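Local coordinates for protein glutathione S-transferase (Bombyx mori, PDB 5ZFG) that metabolises the insecticide diazinon and probably conjugates glutathione to electrophilic substrates, at residues K4-S9 / I31-G36; A46-Q51 / G61-E66; S135-E140 / S178-I183. One frame throughout, in Å; residues are numbered along the deposited sequence.

Interaction 1. Residues K4-S9 / I31-G36; sequences KLYAVS and INVDFG
Ile31 lies beside Tyr6 where strand 29-32 pairs in parallel with strand 3-7. Its N bonds to Leu5 O at 2.9 Å, and its O accepts from Ala7 N at 2.9 Å. The two bonds straddle Tyr6. Both side chains point the same way from one face of the sheet. Tyr6 CG and Ile31 CG1 are each anti to their own carbonyl carbon (chi1 -64° in both). This lays the two side chains side by side. Ile31 CD1 rests over a ring face, 3.7 Å from the Tyr6 centroid, in a CH-pi contact. Ile31 CG2 touches Tyr6 CD1 at 3.5 Å. Replacing Tyr6 with an alanine would probably open a gap beside Ile31 and leave its CD1 without the ring it packs on. Asn32 pairs with Ala7 on the other face. Val33 N then gives a nearly straight bond to Ala7 O (2.8 Å). Val33 CG2 lies at the edge of the Tyr6 ring, near its plane, and touches Tyr6 CB at 3.8 Å. Phe35 CB makes a looser contact with Val8 CG2 (4.2 Å). The strands belong to the beta-alpha-beta unit of the thioredoxin-like domain: Leu5 and Ala7 pack on helix 12-23, Tyr6 and Val33 reach helix 43-48, and strand 56-59 borders strand 3-7.

Interaction 2. Residues A46-Q51 / G61-E66; sequences ALMNPQ and GFYLSE
Met48 covers the ring of Tyr63 where the end of helix 43-48 meets strand 62-65, an outermost strand of the thioredoxin-like sheet. Met48 CG sits over the middle of the ring, 3.8 Å from the Tyr63 centroid, in a CH-pi contact. The sulfur lies obliquely to the same ring, so the pair is also a Met-aromatic contact. Farther along, Ser65 OG faces two acceptors. It lies 3.2 Å from Asn49 OD1 and 3.1 Å from Gln51 OE1. Both bonds are weak, and its one proton has more than one acceptor within reach. The Gln51 chain is extended beyond CG (chi2 164°), which carries its amide to Ser65 and Glu66. Gln51 NE2 donates to Glu66 OE2 at 3.0 Å. The carboxylate receives it on the anti side, with the amide and carboxylate planes 32° apart.

The next shell sets these groups. Asn49 OD1 accepts from Gln51 N, an Asx turn, and Asn49 ND2 bonds to Glu53 O. In the second subunit, Tyr142 and His97 bond to Gln51 OE1, Ser104 bonds to Glu66 OE2, and His97 also makes a weak bond to Ser65 OG. Glu66 is the N-cap residue of helix 67-78. In related transferases the start of this helix helps to bind the glutamyl part of glutathione, and the place of Glu66 is consistent with that. One water links the two backbones, donating to Met48 O at 2.7 Å and to Tyr63 O at 3.0 Å. On the ring face opposite Met48, Gly61 O lies 3.9 Å above the Tyr63 plane.

Interaction 3. Residues S135-E140 / S178-I183; sequences SLDVLE and SKYTKI
Tyr180 packs on Leu136 where the start of helix 181-193 meets helix 126-146 in the all-helical C-terminal domain. This is the tight part of the contact. Leu136 CB sits over the middle of the ring, 3.6 Å from the Tyr180 centroid, in a CH-pi contact. Leu136 CD1 reaches the rim at CE2, and Glu140 CB comes to the ring edge. The side chains of Leu136 and Tyr180 cross at about a right angle. Beside them, Ile183 CD1 touches Leu136 CD2 at 3.7 Å and comes within 3.3 Å of Leu136 O. Leu139 packs its CB and CD2 against the same isoleucine branch. Tyr106 of helix 89-114 packs on Leu136 and Leu139, and Phe177 touches both Leu136 and Ile183. The Tyr180 hydroxyl bonds to His133.

Glu140 forms the border between this packing and the solvent side. Its chain leaves with CG anti to the backbone N and bends at chi2 (83°), which brings the carboxylate to the first turn of helix 181-193. OE1 accepts from Ile183 N at 3.1 Å (167°). OE2 takes Lys182 N on its syn lone pair at 3.0 Å (174°), and Lys182 N also makes a weak bond to OE1. The bonds fix the rotation of the carboxylate, and the positive end of the helix dipole would probably favour its charged form.

The outer side is looser. The exposed Thr181 side chain only brushes Glu140 OE2, through CB. Asp137 is exposed too, with OD1 4.2 Å from Tyr180 CE1. Lys182 lays CB and CG along the carboxylate, but its NZ stays 5.8 Å from Glu140 OE2. A water also donates to Glu140 OE2 at 2.8 Å.

In the fold
Interactions 1 and 2 lie in the same thioredoxin-like domain and reach the same four-stranded sheet. Their centres are 13 Å apart, and they meet where Tyr6 packs against Met48. Interaction 1 joins neighbouring strands by regular backbone bonds. Interaction 2 joins a helix end to the strand at the far edge by side-chain contacts and a water, and it lies at the subunit interface. Interaction 3 is in the helical domain, on the opposite side of the chain's centre and about 18 Å from interaction 2 at the nearest atoms. There a carboxylate grips helix amides beside apolar packing. All three are partly buried, mixing core residues with exposed ones.

Interaction 1. Residues K4-S9 / I31-G36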
ATOM      1  N   LYS B   4     -14.068   7.749  15.498  1.00 13.07           N
ATOM      2  CA  LYS B   4     -13.827   6.549  16.291  1.00 13.34           C
ATOM      3  C   LYS B   4     -12.766   5.686  15.622  1.00  9.22           C
ATOM      4  O   LYS B   4     -12.868   5.398  14.424  1.00 10.85           O
ATOM      5  CB  LYS B   4     -15.116   5.751  16.461  1.00 13.76           C
ATOM      6  CG  LYS B   4     -16.221   6.514  17.228  1.00 18.78           C
ATOM      7  CD  LYS B   4     -17.421   5.617  17.483  1.00 26.55           C
ATOM      8  CE  LYS B   4     -18.647   6.425  17.869  1.00 35.52           C
ATOM      9  NZ  LYS B   4     -19.722   5.516  18.357  1.00 39.72           N
ATOM     10  N   LEU B   5     -11.767   5.267  16.395  1.00  7.09           N
ATOM     11  CA  LEU B   5     -10.718   4.374  15.900  1.00  7.13           C
ATOM     12  C   LEU B   5     -10.759   3.051  16.648  1.00  8.77           C
ATOM     13  O   LEU B   5     -10.553   3.013  17.868  1.00  7.98           O
ATOM     14  CB  LEU B   5      -9.335   5.002  16.052  1.00  7.35           C
ATOM     15  CG  LEU B   5      -8.194   4.134  15.536  1.00  7.52           C
ATOM     16  CD1 LEU B   5      -8.229   4.079  14.006  1.00 10.27           C
ATOM     17  CD2 LEU B   5      -6.848   4.673  16.022  1.00 10.60           C
ATOM     18  N   TYR B   6     -10.970   1.969  15.908  1.00  4.34           N
ATOM     19  CA  TYR B   6     -10.875   0.615  16.443  1.00  7.48           C
ATOM     20  C   TYR B   6      -9.450   0.111  16.246  1.00  7.44           C
ATOM     21  O   TYR B   6      -8.991  -0.024  15.108  1.00  7.73           O
ATOM     22  CB  TYR B   6     -11.897  -0.293  15.760  1.00  7.28           C
ATOM     23  CG  TYR B   6     -13.319   0.147  16.054  1.00 10.21           C
ATOM     24  CD1 TYR B   6     -14.057  -0.469  17.055  1.00 13.26           C
ATOM     25  CD2 TYR B   6     -13.904   1.210  15.367  1.00  9.72           C
ATOM     26  CE1 TYR B   6     -15.347  -0.061  17.345  1.00 14.34           C
ATOM     27  CE2 TYR B   6     -15.204   1.631  15.651  1.00 13.49           C
ATOM     28  CZ  TYR B   6     -15.920   0.984  16.641  1.00 13.81           C
ATOM     29  OH  TYR B   6     -17.210   1.393  16.947  1.00 15.18           O
ATOM     30  N   ALA B   7      -8.746  -0.139  17.350  1.00  4.96           N
ATOM     31  CA  ALA B   7      -7.301  -0.355  17.324  1.00  8.38           C
ATOM     32  C   ALA B   7      -6.932  -1.452  18.315  1.00  9.35           C
ATOM     33  O   ALA B   7      -7.747  -1.848  19.151  1.00 10.31           O
ATOM     34  CB  ALA B   7      -6.549   0.942  17.668  1.00 13.84           C
ATOM     35  N   VAL B   8      -5.682  -1.936  18.234  1.00  8.46           N
ATOM     36  CA  VAL B   8      -5.145  -2.886  19.201  0.63  8.34           C
ATOM     37  C   VAL B   8      -3.857  -2.312  19.786  1.00 12.53           C
ATOM     38  O   VAL B   8      -3.064  -1.680  19.078  1.00  9.23           O
ATOM     39  CB  VAL B   8      -4.932  -4.284  18.565  0.63 11.10           C
ATOM     40  CG1 VAL B   8      -3.753  -4.308  17.581  0.63  8.23           C
ATOM     41  CG2 VAL B   8      -4.771  -5.342  19.644  0.63 11.03           C
ATOM     42  N   SER B   9      -3.656  -2.546  21.085  1.00 11.68           N
ATOM     43  CA  SER B   9      -2.631  -1.863  21.870  1.00 10.68           C
ATOM     44  C   SER B   9      -1.204  -2.195  21.464  1.00  9.56           C
ATOM     45  O   SER B   9      -0.295  -1.415  21.775  1.00 10.87           O
ATOM     46  CB  SER B   9      -2.816  -2.212  23.349  1.00 13.54           C
ATOM     47  OG  SER B   9      -2.606  -3.605  23.540  1.00 13.99           O
ATOM     48  N   ILE B  31     -11.204   2.774  20.644  1.00  8.40           N
ATOM     49  CA  ILE B  31     -11.825   1.512  21.031  1.00 11.64           C
ATOM     50  C   ILE B  31     -10.752   0.440  20.939  1.00 14.57           C
ATOM     51  O   ILE B  31     -10.257   0.137  19.845  1.00  9.95           O
ATOM     52  CB  ILE B  31     -13.036   1.161  20.156  1.00 10.37           C
ATOM     53  CG1 ILE B  31     -14.143   2.197  20.330  1.00 13.64           C
ATOM     54  CG2 ILE B  31     -13.565  -0.231  20.522  1.00 12.41           C
ATOM     55  CD1 ILE B  31     -14.393   3.036  19.121  1.00 15.81           C
ATOM     56  N   ASN B  32     -10.390  -0.124  22.088  1.00  9.38           N
ATOM     57  CA  ASN B  32      -9.418  -1.205  22.161  1.00 17.34           C
ATOM     58  C   ASN B  32     -10.124  -2.493  21.786  1.00 17.53           C
ATOM     59  O   ASN B  32     -10.984  -2.969  22.531  1.00 20.72           O
ATOM     60  CB  ASN B  32      -8.840  -1.299  23.567  1.00 18.36           C
ATOM     61  CG  ASN B  32      -7.906  -0.172  23.877  1.00 28.09           C
ATOM     62  OD1 ASN B  32      -6.857  -0.042  23.244  1.00 35.63           O
ATOM     63  ND2 ASN B  32      -8.277   0.666  24.852  1.00 31.57           N
ATOM     64  N   VAL B  33      -9.772  -3.054  20.635  1.00 10.17           N
ATOM     65  CA  VAL B  33     -10.435  -4.258  20.149  1.00 12.01           C
ATOM     66  C   VAL B  33      -9.890  -5.448  20.930  1.00 12.59           C
ATOM     67  O   VAL B  33      -8.675  -5.564  21.139  1.00 13.57           O
ATOM     68  CB  VAL B  33     -10.225  -4.418  18.633  1.00 10.80           C
ATOM     69  CG1 VAL B  33     -10.695  -5.803  18.142  1.00 15.47           C
ATOM     70  CG2 VAL B  33     -10.953  -3.302  17.870  1.00 11.05           C
ATOM     71  N   ASP B  34     -10.787  -6.324  21.383  1.00 12.35           N
ATOM     72  CA  ASP B  34     -10.378  -7.465  22.203  1.00 16.65           C
ATOM     73  C   ASP B  34      -9.915  -8.578  21.269  1.00 15.79           C
ATOM     74  O   ASP B  34     -10.698  -9.423  20.850  1.00 15.55           O
ATOM     75  CB  ASP B  34     -11.515  -7.931  23.103  1.00 17.26           C
ATOM     76  CG  ASP B  34     -11.040  -8.876  24.197  1.00 26.35           C
ATOM     77  OD1 ASP B  34      -9.974  -9.525  24.022  1.00 21.71           O
ATOM     78  OD2 ASP B  34     -11.741  -8.972  25.230  1.00 33.47           O
ATOM     79  N   PHE B  35      -8.617  -8.562  20.950  1.00 18.57           N
ATOM     80  CA  PHE B  35      -8.055  -9.520  20.000  1.00 16.99           C
ATOM     81  C   PHE B  35      -8.138 -10.950  20.538  1.00 18.31           C
ATOM     82  O   PHE B  35      -8.526 -11.881  19.815  1.00 14.62           O
ATOM     83  CB  PHE B  35      -6.609  -9.138  19.696  1.00 21.95           C
ATOM     84  CG  PHE B  35      -5.985  -9.939  18.586  1.00 25.58           C
ATOM     85  CD1 PHE B  35      -6.209  -9.603  17.261  1.00 22.16           C
ATOM     86  CD2 PHE B  35      -5.154 -11.010  18.868  1.00 31.19           C
ATOM     87  CE1 PHE B  35      -5.619 -10.329  16.231  1.00 28.15           C
ATOM     88  CE2 PHE B  35      -4.565 -11.737  17.846  1.00 22.56           C
ATOM     89  CZ  PHE B  35      -4.798 -11.398  16.526  1.00 20.47           C
ATOM     90  N   GLY B  36      -7.788 -11.136  21.817  1.00 15.59           N
ATOM     91  CA  GLY B  36      -7.841 -12.466  22.410  1.00 21.53           C
ATOM     92  C   GLY B  36      -9.235 -13.072  22.393  1.00 21.57           C
ATOM     93  O   GLY B  36      -9.392 -14.288  22.219  1.00 18.78           O
TER

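Interaction 2. Residues A46-Q51 / G61-E66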
ATOM      1  N   ALA B  46     -17.156  -6.790  11.030  1.00 12.78           N
ATOM      2  CA  ALA B  46     -17.080  -6.871   9.579  1.00 15.67           C
ATOM      3  C   ALA B  46     -18.005  -5.872   8.882  1.00 14.34           C
ATOM      4  O   ALA B  46     -17.745  -5.518   7.728  1.00 14.76           O
ATOM      5  CB  ALA B  46     -17.388  -8.300   9.117  1.00 14.90           C
ATOM      6  N   LEU B  47     -19.071  -5.404   9.548  1.00 14.62           N
ATOM      7  CA  LEU B  47     -19.842  -4.290   8.996  1.00 14.94           C
ATOM      8  C   LEU B  47     -18.958  -3.080   8.737  1.00 19.26           C
ATOM      9  O   LEU B  47     -19.197  -2.320   7.790  1.00 18.50           O
ATOM     10  CB  LEU B  47     -20.965  -3.882   9.950  1.00 20.36           C
ATOM     11  CG  LEU B  47     -22.290  -4.635   9.916  1.00 19.39           C
ATOM     12  CD1 LEU B  47     -23.180  -4.098  11.029  1.00 21.06           C
ATOM     13  CD2 LEU B  47     -22.960  -4.471   8.556  1.00 23.01           C
ATOM     14  N   MET B  48     -17.947  -2.876   9.576  1.00 13.60           N
ATOM     15  CA  MET B  48     -17.020  -1.767   9.408  1.00 15.33           C
ATOM     16  C   MET B  48     -15.855  -2.129   8.497  1.00 15.87           C
ATOM     17  O   MET B  48     -15.474  -1.332   7.630  1.00 18.57           O
ATOM     18  CB  MET B  48     -16.499  -1.315  10.769  1.00 12.98           C
ATOM     19  CG  MET B  48     -17.556  -0.722  11.691  1.00 18.15           C
ATOM     20  SD  MET B  48     -16.820  -0.021  13.187  1.00 16.64           S
ATOM     21  CE  MET B  48     -16.165  -1.504  13.969  1.00 13.07           C
ATOM     22  N   ASN B  49     -15.280  -3.320   8.681  1.00 12.91           N
ATOM     23  CA  ASN B  49     -14.123  -3.761   7.908  1.00 10.55           C
ATOM     24  C   ASN B  49     -14.328  -5.207   7.476  1.00  8.24           C
ATOM     25  O   ASN B  49     -13.992  -6.139   8.223  1.00 10.86           O
ATOM     26  CB  ASN B  49     -12.825  -3.632   8.697  1.00  9.53           C
ATOM     27  CG  ASN B  49     -11.631  -3.986   7.845  1.00  9.48           C
ATOM     28  OD1 ASN B  49     -11.774  -4.097   6.630  1.00 10.79           O
ATOM     29  ND2 ASN B  49     -10.462  -4.147   8.453  1.00  8.82           N
ATOM     30  N   PRO B  50     -14.837  -5.437   6.265  1.00 12.15           N
ATOM     31  CA  PRO B  50     -15.012  -6.822   5.790  1.00 14.05           C
ATOM     32  C   PRO B  50     -13.715  -7.612   5.718  1.00  9.78           C
ATOM     33  O   PRO B  50     -13.760  -8.847   5.629  1.00 12.92           O
ATOM     34  CB  PRO B  50     -15.640  -6.641   4.400  1.00 13.19           C
ATOM     35  CG  PRO B  50     -15.242  -5.275   3.975  1.00 21.15           C
ATOM     36  CD  PRO B  50     -15.213  -4.444   5.245  1.00 13.81           C
ATOM     37  N   GLN B  51     -12.554  -6.949   5.782  1.00 14.38           N
ATOM     38  CA  GLN B  51     -11.275  -7.646   5.814  1.00  9.26           C
ATOM     39  C   GLN B  51     -10.936  -8.222   7.190  1.00 11.13           C
ATOM     40  O   GLN B  51      -9.988  -9.007   7.289  1.00 10.55           O
ATOM     41  CB  GLN B  51     -10.155  -6.699   5.344  1.00 11.27           C
ATOM     42  CG  GLN B  51     -10.321  -6.185   3.913  1.00 11.50           C
ATOM     43  CD  GLN B  51      -9.442  -4.958   3.614  1.00 10.35           C
ATOM     44  OE1 GLN B  51      -9.956  -3.870   3.366  1.00 14.05           O
ATOM     45  NE2 GLN B  51      -8.117  -5.135   3.666  1.00  9.54           N
ATOM     46  N   GLY B  61     -19.860   7.485  10.366  1.00 17.20           N
ATOM     47  CA  GLY B  61     -20.456   6.454   9.541  1.00 18.81           C
ATOM     48  C   GLY B  61     -19.684   6.118   8.279  1.00 18.02           C
ATOM     49  O   GLY B  61     -20.060   5.177   7.568  1.00 19.21           O
ATOM     50  N   PHE B  62     -18.627   6.858   7.976  1.00 18.97           N
ATOM     51  CA  PHE B  62     -17.695   6.482   6.919  1.00 16.81           C
ATOM     52  C   PHE B  62     -16.681   5.522   7.527  1.00 14.14           C
ATOM     53  O   PHE B  62     -15.874   5.928   8.368  1.00 11.83           O
ATOM     54  CB  PHE B  62     -17.009   7.718   6.349  1.00 17.17           C
ATOM     55  CG  PHE B  62     -15.952   7.412   5.321  1.00 12.85           C
ATOM     56  CD1 PHE B  62     -16.233   6.585   4.248  1.00 18.88           C
ATOM     57  CD2 PHE B  62     -14.689   7.976   5.415  1.00 11.47           C
ATOM     58  CE1 PHE B  62     -15.262   6.312   3.294  1.00 18.54           C
ATOM     59  CE2 PHE B  62     -13.720   7.712   4.458  1.00 16.39           C
ATOM     60  CZ  PHE B  62     -14.014   6.886   3.399  1.00 13.39           C
ATOM     61  N   TYR B  63     -16.731   4.256   7.113  1.00 12.63           N
ATOM     62  CA  TYR B  63     -15.840   3.209   7.615  1.00 13.65           C
ATOM     63  C   TYR B  63     -14.655   3.051   6.671  1.00 14.72           C
ATOM     64  O   TYR B  63     -14.831   2.718   5.496  1.00 15.56           O
ATOM     65  CB  TYR B  63     -16.568   1.872   7.747  1.00 13.27           C
ATOM     66  CG  TYR B  63     -17.809   1.923   8.620  1.00 18.00           C
ATOM     67  CD1 TYR B  63     -17.826   2.673   9.791  1.00 16.60           C
ATOM     68  CD2 TYR B  63     -18.962   1.233   8.263  1.00 19.71           C
ATOM     69  CE1 TYR B  63     -18.960   2.727  10.596  1.00 20.89           C
ATOM     70  CE2 TYR B  63     -20.100   1.279   9.062  1.00 21.26           C
ATOM     71  CZ  TYR B  63     -20.089   2.029  10.225  1.00 24.73           C
ATOM     72  OH  TYR B  63     -21.212   2.083  11.032  1.00 31.65           O
ATOM     73  N   LEU B  64     -13.448   3.250   7.190  1.00 13.46           N
ATOM     74  CA  LEU B  64     -12.248   3.186   6.363  1.00  8.90           C
ATOM     75  C   LEU B  64     -11.222   2.302   7.056  1.00  9.32           C
ATOM     76  O   LEU B  64     -10.755   2.640   8.146  1.00  7.59           O
ATOM     77  CB  LEU B  64     -11.697   4.596   6.124  1.00  4.31           C
ATOM     78  CG  LEU B  64     -10.404   4.695   5.315  1.00  6.22           C
ATOM     79  CD1 LEU B  64     -10.666   4.223   3.890  1.00  9.52           C
ATOM     80  CD2 LEU B  64      -9.859   6.122   5.339  1.00  6.81           C
ATOM     81  N   SER B  65     -10.868   1.180   6.426  1.00  6.33           N
ATOM     82  CA  SER B  65      -9.770   0.340   6.888  1.00  7.06           C
ATOM     83  C   SER B  65      -8.519   0.635   6.056  1.00  5.77           C
ATOM     84  O   SER B  65      -8.509   1.570   5.245  1.00  5.67           O
ATOM     85  CB  SER B  65     -10.156  -1.142   6.820  1.00  9.03           C
ATOM     86  OG  SER B  65     -10.211  -1.610   5.478  1.00  9.26           O
ATOM     87  N   GLU B  66      -7.468  -0.188   6.255  1.00  6.92           N
ATOM     88  CA  GLU B  66      -6.110  -0.018   5.731  1.00  6.36           C
ATOM     89  C   GLU B  66      -5.425   1.206   6.339  1.00  6.63           C
ATOM     90  O   GLU B  66      -5.727   2.349   5.967  1.00  5.64           O
ATOM     91  CB  GLU B  66      -6.109   0.064   4.194  1.00  5.60           C
ATOM     92  CG  GLU B  66      -6.538  -1.246   3.541  1.00  7.37           C
ATOM     93  CD  GLU B  66      -5.448  -2.305   3.520  1.00  8.41           C
ATOM     94  OE1 GLU B  66      -4.291  -2.021   3.896  1.00 11.52           O
ATOM     95  OE2 GLU B  66      -5.744  -3.455   3.108  1.00 12.76           O
TER
HETATM   96  O   HOH W   1     -15.264  -0.266   5.202  1.00 18.19           O

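Interaction 3. Residues S135-E140 / S178-I183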
ATOM      1  N   SER B 135      15.926  -5.375   4.352  1.00 11.87           N
ATOM      2  CA  SER B 135      14.976  -4.277   4.535  1.00 15.19           C
ATOM      3  C   SER B 135      15.645  -3.070   5.175  1.00 10.41           C
ATOM      4  O   SER B 135      15.422  -1.927   4.755  1.00 11.08           O
ATOM      5  CB  SER B 135      13.796  -4.730   5.392  1.00 14.78           C
ATOM      6  OG  SER B 135      13.063  -5.752   4.753  1.00 14.88           O
ATOM      7  N   LEU B 136      16.441  -3.307   6.227  1.00 11.31           N
ATOM      8  CA  LEU B 136      17.210  -2.227   6.824  1.00 11.15           C
ATOM      9  C   LEU B 136      18.146  -1.605   5.799  1.00 12.37           C
ATOM     10  O   LEU B 136      18.259  -0.376   5.716  1.00 16.22           O
ATOM     11  CB  LEU B 136      17.992  -2.754   8.032  1.00 11.55           C
ATOM     12  CG  LEU B 136      17.099  -3.186   9.194  1.00 11.30           C
ATOM     13  CD1 LEU B 136      17.846  -4.059  10.180  1.00 11.46           C
ATOM     14  CD2 LEU B 136      16.517  -1.956   9.888  1.00 13.67           C
ATOM     15  N   ASP B 137      18.806  -2.445   4.987  1.00 15.71           N
ATOM     16  CA  ASP B 137      19.737  -1.921   3.995  1.00 17.20           C
ATOM     17  C   ASP B 137      19.023  -1.027   2.985  1.00 13.12           C
ATOM     18  O   ASP B 137      19.545   0.030   2.599  1.00 16.27           O
ATOM     19  CB  ASP B 137      20.457  -3.072   3.295  1.00 17.49           C
ATOM     20  CG  ASP B 137      21.682  -2.611   2.536  1.00 24.09           C
ATOM     21  OD1 ASP B 137      22.644  -2.142   3.180  1.00 27.15           O
ATOM     22  OD2 ASP B 137      21.669  -2.704   1.294  1.00 23.53           O
ATOM     23  N   VAL B 138      17.816  -1.419   2.572  1.00 16.12           N
ATOM     24  CA  VAL B 138      17.059  -0.627   1.606  1.00 12.98           C
ATOM     25  C   VAL B 138      16.630   0.705   2.221  1.00 10.26           C
ATOM     26  O   VAL B 138      16.777   1.764   1.600  1.00 15.01           O
ATOM     27  CB  VAL B 138      15.857  -1.427   1.065  1.00 11.30           C
ATOM     28  CG1 VAL B 138      14.917  -0.512   0.260  1.00 11.83           C
ATOM     29  CG2 VAL B 138      16.321  -2.604   0.211  1.00 15.74           C
ATOM     30  N   LEU B 139      16.121   0.691   3.460  1.00 10.88           N
ATOM     31  CA  LEU B 139      15.752   1.963   4.089  1.00 10.03           C
ATOM     32  C   LEU B 139      16.976   2.840   4.325  1.00 13.31           C
ATOM     33  O   LEU B 139      16.927   4.059   4.118  1.00 13.42           O
ATOM     34  CB  LEU B 139      15.003   1.725   5.408  1.00 14.45           C
ATOM     35  CG  LEU B 139      14.532   3.002   6.126  1.00 11.94           C
ATOM     36  CD1 LEU B 139      13.664   3.897   5.235  1.00 15.12           C
ATOM     37  CD2 LEU B 139      13.807   2.689   7.449  1.00 11.04           C
ATOM     38  N   GLU B 140      18.087   2.233   4.759  1.00 14.64           N
ATOM     39  CA  GLU B 140      19.335   2.976   4.888  1.00 15.53           C
ATOM     40  C   GLU B 140      19.734   3.585   3.553  1.00 12.16           C
ATOM     41  O   GLU B 140      20.174   4.742   3.494  1.00 15.66           O
ATOM     42  CB  GLU B 140      20.436   2.053   5.421  1.00 18.63           C
ATOM     43  CG  GLU B 140      21.804   2.729   5.624  1.00 21.49           C
ATOM     44  CD  GLU B 140      21.908   3.472   6.942  1.00 24.63           C
ATOM     45  OE1 GLU B 140      20.988   3.340   7.777  1.00 20.75           O
ATOM     46  OE2 GLU B 140      22.913   4.188   7.153  1.00 23.70           O
ATOM     47  N   SER B 178      22.407  -0.879  14.964  1.00 21.30           N
ATOM     48  CA  SER B 178      23.195   0.351  15.029  1.00 21.51           C
ATOM     49  C   SER B 178      24.151   0.496  13.851  1.00 21.43           C
ATOM     50  O   SER B 178      24.552   1.622  13.529  1.00 24.94           O
ATOM     51  CB  SER B 178      23.980   0.420  16.348  1.00 23.05           C
ATOM     52  OG  SER B 178      24.822  -0.706  16.493  1.00 21.84           O
ATOM     53  N   LYS B 179      24.517  -0.609  13.197  1.00 23.39           N
ATOM     54  CA  LYS B 179      25.359  -0.508  12.015  1.00 22.51           C
ATOM     55  C   LYS B 179      24.664   0.235  10.879  1.00 27.72           C
ATOM     56  O   LYS B 179      25.344   0.735   9.975  1.00 22.63           O
ATOM     57  CB  LYS B 179      25.801  -1.901  11.557  1.00 23.02           C
ATOM     58  CG  LYS B 179      24.737  -2.733  10.856  1.00 28.59           C
ATOM     59  CD  LYS B 179      25.373  -3.774   9.934  1.00 36.27           C
ATOM     60  CE  LYS B 179      24.569  -5.069   9.888  1.00 29.73           C
ATOM     61  NZ  LYS B 179      25.367  -6.213   9.335  1.00 30.84           N
ATOM     62  N   TYR B 180      23.332   0.342  10.919  1.00 19.58           N
ATOM     63  CA  TYR B 180      22.572   1.152   9.967  1.00 20.26           C
ATOM     64  C   TYR B 180      22.533   2.579  10.502  1.00 20.38           C
ATOM     65  O   TYR B 180      21.577   3.007  11.147  1.00 18.69           O
ATOM     66  CB  TYR B 180      21.187   0.552   9.746  1.00 15.43           C
ATOM     67  CG  TYR B 180      21.301  -0.836   9.176  1.00 19.01           C
ATOM     68  CD1 TYR B 180      21.514  -1.028   7.810  1.00 18.66           C
ATOM     69  CD2 TYR B 180      21.257  -1.956  10.001  1.00 17.86           C
ATOM     70  CE1 TYR B 180      21.649  -2.294   7.279  1.00 20.95           C
ATOM     71  CE2 TYR B 180      21.399  -3.237   9.478  1.00 20.64           C
ATOM     72  CZ  TYR B 180      21.599  -3.393   8.113  1.00 20.28           C
ATOM     73  OH  TYR B 180      21.734  -4.643   7.557  1.00 19.92           O
ATOM     74  N   THR B 181      23.593   3.328  10.183  1.00 21.91           N
ATOM     75  CA  THR B 181      23.888   4.601  10.836  1.00 25.68           C
ATOM     76  C   THR B 181      22.718   5.573  10.756  1.00 20.08           C
ATOM     77  O   THR B 181      22.311   6.166  11.762  1.00 20.07           O
ATOM     78  CB  THR B 181      25.122   5.223  10.178  1.00 26.66           C
ATOM     79  OG1 THR B 181      26.233   4.334  10.325  1.00 29.52           O
ATOM     80  CG2 THR B 181      25.442   6.545  10.813  1.00 36.52           C
ATOM     81  N   LYS B 182      22.183   5.770   9.554  1.00 18.36           N
ATOM     82  CA  LYS B 182      21.149   6.777   9.374  1.00 19.11           C
ATOM     83  C   LYS B 182      19.823   6.327   9.977  1.00 17.66           C
ATOM     84  O   LYS B 182      19.105   7.141  10.567  1.00 16.40           O
ATOM     85  CB  LYS B 182      21.011   7.112   7.889  1.00 21.69           C
ATOM     86  CG  LYS B 182      22.343   7.547   7.263  1.00 24.23           C
ATOM     87  CD  LYS B 182      22.180   7.958   5.810  1.00 31.39           C
ATOM     88  CE  LYS B 182      23.432   8.648   5.284  1.00 33.23           C
ATOM     89  NZ  LYS B 182      23.786   9.865   6.074  1.00 32.30           N
ATOM     90  N   ILE B 183      19.483   5.041   9.856  1.00 16.77           N
ATOM     91  CA  ILE B 183      18.286   4.540  10.533  1.00 15.83           C
ATOM     92  C   ILE B 183      18.398   4.775  12.035  1.00 17.66           C
ATOM     93  O   ILE B 183      17.499   5.344  12.662  1.00 17.10           O
ATOM     94  CB  ILE B 183      18.059   3.050  10.229  1.00 15.67           C
ATOM     95  CG1 ILE B 183      17.711   2.824   8.754  1.00 14.30           C
ATOM     96  CG2 ILE B 183      16.935   2.507  11.101  1.00 13.91           C
ATOM     97  CD1 ILE B 183      17.517   1.342   8.412  1.00 13.37           C
TER
HETATM   98  O   HOH W   2      25.434   2.876   7.227  1.00 33.86           O